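Local coordinates for protein ubiquitin-conjugating enzyme E2-21 kDa (Pichia angusta, PDB 5NL8) that acts as a peroxisomal ubiquitin-conjugating enzyme, taking ubiquitin from E1 as a thioester and passing it on to other proteins, probably including PEX5, at residues 59-71 with 75-87. Numbering follows the deposited sequence.
Sequences EDALWKLEIDIPT and LDPPKIKFVVFGE
Phe-82 lays one ring face over the methyl CD2 of Leu-65, a CH-pi contact with CD2 3.6 Å from the ring centroid and 15° off the normal. The same ring turns an edge to Trp-63. It meets the indole's five-membered ring in an offset edge-to-face pair, planes at 89°, and Trp-63 CB sits near the phenyl plane, 3.9 Å from Phe-82 CE2. A chi1 of -76° keeps CG of Phe-82 beside its backbone N, which lets the ring run alongside the Leu-65 side chain, pointing the same way, with CD2 over its face. Were this phenylalanine an alanine, Leu-65 CD2 and the Trp-63 ring face would probably lose their aromatic partner, and a gap is likely to open beside them. On the same sheet face, Ile-67 CG1 lies 3.9 Å from Ile-80 CG1, while Ile-67 CG2 reaches Pro-78 CB. Helix 135-147 packs on this face through Leu-139 and Ile-142.

Strands 62-68 and 79-82 form an antiparallel hairpin, the last two strands of the four-stranded meander of the UBC fold. Phe-82 is about 10 Å from Cys-121, side chain to side chain; Cys-121 is the predicted thioester cysteine. Glu-66 and Lys-81 exchange two backbone hydrogen bonds, as do Asp-68 and Lys-79. Past them, Val-83 N gives a straight hydrogen bond to Lys-64 O (3.0 Å) but comes from above the carbonyl plane. A water then bridges Lys-64 N and Val-83 O.

On the other face, Glu-66 and Lys-81 run alongside each other. Glu-66 OE1 stays 4.1 Å from Lys-81 NZ, beyond a salt bridge; OE2 pairs with Arg-45.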
loop_
_atom_site.group_PDB
_atom_site.type_symbol
_atom_site.label_atom_id
_atom_site.label_comp_id
_atom_site.label_asym_id
_atom_site.label_seq_id
_atom_site.Cartn_x
_atom_site.Cartn_y
_atom_site.Cartn_z
ATOM N N GLU A 59 -4.692 -10.945 3.757
ATOM C CA GLU A 59 -6.135 -10.712 3.637
ATOM C C GLU A 59 -6.767 -10.177 4.923
ATOM O O GLU A 59 -6.314 -10.489 6.025
ATOM C CB GLU A 59 -6.857 -12.000 3.212
ATOM C CG GLU A 59 -6.943 -13.067 4.293
ATOM C CD GLU A 59 -7.744 -14.286 3.855
ATOM O OE1 GLU A 59 -7.976 -15.179 4.699
ATOM O OE2 GLU A 59 -8.142 -14.352 2.671
ATOM N N ASP A 60 -7.810 -9.363 4.757
ATOM C CA ASP A 60 -8.580 -8.802 5.870
ATOM C C ASP A 60 -7.730 -7.999 6.855
ATOM O O ASP A 60 -7.831 -8.178 8.069
ATOM C CB ASP A 60 -9.322 -9.913 6.616
ATOM C CG ASP A 60 -10.479 -10.479 5.815
ATOM O OD1 ASP A 60 -11.129 -9.705 5.079
ATOM O OD2 ASP A 60 -10.738 -11.696 5.923
ATOM N N ALA A 61 -6.894 -7.116 6.322
ATOM C CA ALA A 61 -6.132 -6.180 7.138
ATOM C C ALA A 61 -5.809 -4.962 6.293
ATOM O O ALA A 61 -5.684 -5.071 5.074
ATOM C CB ALA A 61 -4.864 -6.828 7.672
ATOM N N LEU A 62 -5.683 -3.805 6.933
ATOM C CA LEU A 62 -5.483 -2.554 6.206
ATOM C C LEU A 62 -4.063 -2.006 6.351
ATOM O O LEU A 62 -3.438 -2.138 7.405
ATOM C CB LEU A 62 -6.487 -1.503 6.682
ATOM C CG LEU A 62 -7.970 -1.880 6.641
ATOM C CD1 LEU A 62 -8.816 -0.788 7.276
ATOM C CD2 LEU A 62 -8.422 -2.142 5.217
ATOM N N TRP A 63 -3.565 -1.389 5.283
ATOM C CA TRP A 63 -2.281 -0.695 5.313
ATOM C C TRP A 63 -2.389 0.716 4.743
ATOM O O TRP A 63 -3.208 0.988 3.861
ATOM C CB TRP A 63 -1.219 -1.474 4.540
ATOM C CG TRP A 63 -0.645 -2.612 5.304
ATOM C CD1 TRP A 63 0.445 -2.581 6.123
ATOM C CD2 TRP A 63 -1.131 -3.957 5.324
ATOM N NE1 TRP A 63 0.674 -3.833 6.650
ATOM C CE2 TRP A 63 -0.279 -4.696 6.178
ATOM C CE3 TRP A 63 -2.196 -4.616 4.705
ATOM C CZ2 TRP A 63 -0.467 -6.055 6.427
ATOM C CZ3 TRP A 63 -2.381 -5.969 4.953
ATOM C CH2 TRP A 63 -1.519 -6.672 5.807
ATOM N N LYS A 64 -1.543 1.605 5.254
ATOM C CA LYS A 64 -1.498 2.986 4.799
ATOM C C LYS A 64 -0.333 3.180 3.838
ATOM O O LYS A 64 0.721 2.554 3.981
ATOM C CB LYS A 64 -1.374 3.942 5.988
ATOM C CG LYS A 64 -2.213 5.206 5.886
ATOM C CD LYS A 64 -2.878 5.519 7.224
ATOM C CE LYS A 64 -3.763 6.758 7.155
ATOM N NZ LYS A 64 -2.980 7.996 6.878
ATOM N N LEU A 65 -0.529 4.057 2.864
ATOM C CA LEU A 65 0.475 4.318 1.846
ATOM C C LEU A 65 0.700 5.812 1.697
ATOM O O LEU A 65 -0.223 6.611 1.880
ATOM C CB LEU A 65 0.049 3.739 0.495
ATOM C CG LEU A 65 -0.206 2.243 0.340
ATOM C CD1 LEU A 65 -0.791 1.985 -1.033
ATOM C CD2 LEU A 65 1.075 1.455 0.523
ATOM N N GLU A 66 1.930 6.172 1.352
ATOM C CA GLU A 66 2.261 7.537 0.981
ATOM C C GLU A 66 2.785 7.561 -0.453
ATOM O O GLU A 66 3.608 6.724 -0.850
ATOM C CB GLU A 66 3.285 8.131 1.946
ATOM C CG GLU A 66 3.732 9.533 1.578
ATOM C CD GLU A 66 4.666 10.134 2.605
ATOM O OE1 GLU A 66 4.484 9.858 3.811
ATOM O OE2 GLU A 66 5.586 10.878 2.209
ATOM N N ILE A 67 2.286 8.523 -1.227
ATOM C CA ILE A 67 2.562 8.606 -2.652
ATOM C C ILE A 67 3.111 9.974 -3.037
ATOM O O ILE A 67 2.478 10.996 -2.803
ATOM C CB ILE A 67 1.297 8.335 -3.480
ATOM C CG1 ILE A 67 0.687 6.985 -3.099
ATOM C CG2 ILE A 67 1.610 8.374 -4.966
ATOM C CD1 ILE A 67 -0.826 6.978 -3.135
ATOM N N ASP A 68 4.297 9.981 -3.631
ATOM C CA ASP A 68 4.916 11.207 -4.110
ATOM C C ASP A 68 4.848 11.264 -5.632
ATOM O O ASP A 68 5.241 10.317 -6.318
ATOM C CB ASP A 68 6.365 11.302 -3.629
ATOM C CG ASP A 68 6.474 11.357 -2.112
ATOM O OD1 ASP A 68 5.583 10.813 -1.427
ATOM O OD2 ASP A 68 7.448 11.949 -1.605
ATOM N N ILE A 69 4.333 12.379 -6.144
ATOM C CA ILE A 69 4.117 12.564 -7.574
ATOM C C ILE A 69 5.243 13.375 -8.206
ATOM O O ILE A 69 5.574 14.454 -7.721
ATOM C CB ILE A 69 2.775 13.277 -7.845
ATOM C CG1 ILE A 69 1.614 12.483 -7.243
ATOM C CG2 ILE A 69 2.571 13.498 -9.332
ATOM C CD1 ILE A 69 1.469 11.082 -7.798
ATOM N N PRO A 70 5.840 12.855 -9.290
ATOM C CA PRO A 70 6.888 13.587 -10.010
ATOM C C PRO A 70 6.328 14.775 -10.785
ATOM O O PRO A 70 5.135 14.805 -11.081
ATOM C CB PRO A 70 7.464 12.534 -10.960
ATOM C CG PRO A 70 6.332 11.591 -11.190
ATOM C CD PRO A 70 5.592 11.527 -9.880
ATOM N N THR A 71 7.186 15.738 -11.109
ATOM C CA THR A 71 6.762 16.949 -11.806
ATOM C C THR A 71 6.343 16.667 -13.243
ATOM O O THR A 71 5.454 17.328 -13.781
ATOM C CB THR A 71 7.881 18.008 -11.821
ATOM O OG1 THR A 71 8.543 18.028 -10.550
ATOM C CG2 THR A 71 7.312 19.388 -12.124
ATOM N N LEU A 75 4.635 11.192 -17.222
ATOM C CA LEU A 75 5.735 10.646 -18.012
ATOM C C LEU A 75 6.550 9.673 -17.172
ATOM O O LEU A 75 7.179 8.755 -17.697
ATOM C CB LEU A 75 6.632 11.760 -18.554
ATOM C CG LEU A 75 6.313 12.287 -19.956
ATOM C CD1 LEU A 75 4.854 12.711 -20.079
ATOM C CD2 LEU A 75 7.241 13.436 -20.319
ATOM N N ASP A 76 6.535 9.889 -15.862
ATOM C CA ASP A 76 7.189 8.990 -14.923
ATOM C C ASP A 76 6.205 8.570 -13.836
ATOM O O ASP A 76 5.294 9.323 -13.497
ATOM C CB ASP A 76 8.426 9.655 -14.315
ATOM C CG ASP A 76 9.671 9.432 -15.148
ATOM O OD1 ASP A 76 9.789 8.349 -15.760
ATOM O OD2 ASP A 76 10.530 10.337 -15.196
ATOM N N PRO A 77 6.377 7.354 -13.299
ATOM C CA PRO A 77 5.456 6.809 -12.296
ATOM C C PRO A 77 5.608 7.463 -10.925
ATOM O O PRO A 77 6.654 8.040 -10.635
ATOM C CB PRO A 77 5.850 5.330 -12.234
ATOM C CG PRO A 77 7.288 5.318 -12.614
ATOM C CD PRO A 77 7.434 6.389 -13.656
ATOM N N PRO A 78 4.564 7.379 -10.088
ATOM C CA PRO A 78 4.652 7.870 -8.708
ATOM C C PRO A 78 5.616 7.029 -7.883
ATOM O O PRO A 78 5.777 5.843 -8.169
ATOM C CB PRO A 78 3.220 7.717 -8.179
ATOM C CG PRO A 78 2.359 7.546 -9.396
ATOM C CD PRO A 78 3.219 6.874 -10.412
ATOM N N LYS A 79 6.251 7.635 -6.887
ATOM C CA LYS A 79 7.034 6.877 -5.920
ATOM C C LYS A 79 6.134 6.559 -4.736
ATOM O O LYS A 79 5.463 7.440 -4.207
ATOM C CB LYS A 79 8.275 7.653 -5.471
ATOM C CG LYS A 79 9.362 7.751 -6.531
ATOM C CD LYS A 79 10.577 8.504 -6.012
ATOM C CE LYS A 79 11.562 8.805 -7.131
ATOM N NZ LYS A 79 12.533 9.869 -6.746
ATOM N N ILE A 80 6.099 5.298 -4.328
ATOM C CA ILE A 80 5.136 4.882 -3.320
ATOM C C ILE A 80 5.809 4.104 -2.198
ATOM O O ILE A 80 6.702 3.293 -2.445
ATOM C CB ILE A 80 4.010 4.041 -3.962
ATOM C CG1 ILE A 80 3.318 4.863 -5.051
ATOM C CG2 ILE A 80 3.012 3.574 -2.920
ATOM C CD1 ILE A 80 2.171 4.173 -5.740
ATOM N N LYS A 81 5.395 4.370 -0.963
ATOM C CA LYS A 81 5.922 3.629 0.176
ATOM C C LYS A 81 4.826 3.279 1.177
ATOM O O LYS A 81 3.823 3.982 1.281
ATOM C CB LYS A 81 7.029 4.427 0.878
ATOM C CG LYS A 81 6.530 5.627 1.681
ATOM C CD LYS A 81 7.652 6.273 2.490
ATOM C CE LYS A 81 7.121 7.396 3.374
ATOM N NZ LYS A 81 8.203 8.087 4.130
ATOM N N PHE A 82 5.023 2.182 1.906
ATOM C CA PHE A 82 4.163 1.850 3.035
ATOM C C PHE A 82 4.503 2.717 4.243
ATOM O O PHE A 82 5.669 3.046 4.474
ATOM C CB PHE A 82 4.294 0.369 3.408
ATOM C CG PHE A 82 3.576 -0.556 2.474
ATOM C CD1 PHE A 82 4.194 -1.018 1.321
ATOM C CD2 PHE A 82 2.281 -0.964 2.745
ATOM C CE1 PHE A 82 3.528 -1.869 0.455
ATOM C CE2 PHE A 82 1.610 -1.811 1.881
ATOM C CZ PHE A 82 2.234 -2.266 0.735
ATOM N N VAL A 83 3.483 3.083 5.009
ATOM C CA VAL A 83 3.686 3.815 6.255
ATOM C C VAL A 83 4.088 2.848 7.368
ATOM O O VAL A 83 3.280 2.043 7.828
ATOM C CB VAL A 83 2.424 4.586 6.676
ATOM C CG1 VAL A 83 2.633 5.247 8.033
ATOM C CG2 VAL A 83 2.051 5.621 5.618
ATOM N N VAL A 84 5.347 2.938 7.782
ATOM C CA VAL A 84 5.914 2.056 8.797
ATOM C C VAL A 84 6.371 2.862 10.015
ATOM O O VAL A 84 7.127 3.821 9.879
ATOM C CB VAL A 84 7.108 1.255 8.229
ATOM C CG1 VAL A 84 7.783 0.442 9.321
ATOM C CG2 VAL A 84 6.648 0.352 7.081
ATOM N N PHE A 85 5.903 2.479 11.200
ATOM C CA PHE A 85 6.289 3.159 12.437
ATOM C C PHE A 85 7.240 2.299 13.266
ATOM O O PHE A 85 7.319 1.089 13.074
ATOM C CB PHE A 85 5.058 3.510 13.279
ATOM C CG PHE A 85 4.162 4.550 12.660
ATOM C CD1 PHE A 85 4.668 5.488 11.775
ATOM C CD2 PHE A 85 2.810 4.587 12.970
ATOM C CE1 PHE A 85 3.837 6.446 11.205
ATOM C CE2 PHE A 85 1.974 5.539 12.408
ATOM C CZ PHE A 85 2.488 6.469 11.524
ATOM N N GLY A 86 7.955 2.929 14.192
ATOM C CA GLY A 86 8.775 2.199 15.139
ATOM C C GLY A 86 7.910 1.534 16.192
ATOM O O GLY A 86 6.804 1.998 16.476
ATOM N N GLU A 87 8.417 0.447 16.765
ATOM C CA GLU A 87 7.717 -0.325 17.795
ATOM C C GLU A 87 7.213 0.540 18.965
ATOM O O GLU A 87 6.087 0.363 19.454
ATOM C CB GLU A 87 8.647 -1.421 18.320
ATOM C CG GLU A 87 10.059 -0.914 18.598
ATOM C CD GLU A 87 10.959 -1.958 19.222
ATOM O OE1 GLU A 87 10.912 -3.123 18.779
ATOM O OE2 GLU A 87 11.713 -1.606 20.156
HETATM O O HOH W 1 0.707 0.882 7.139
#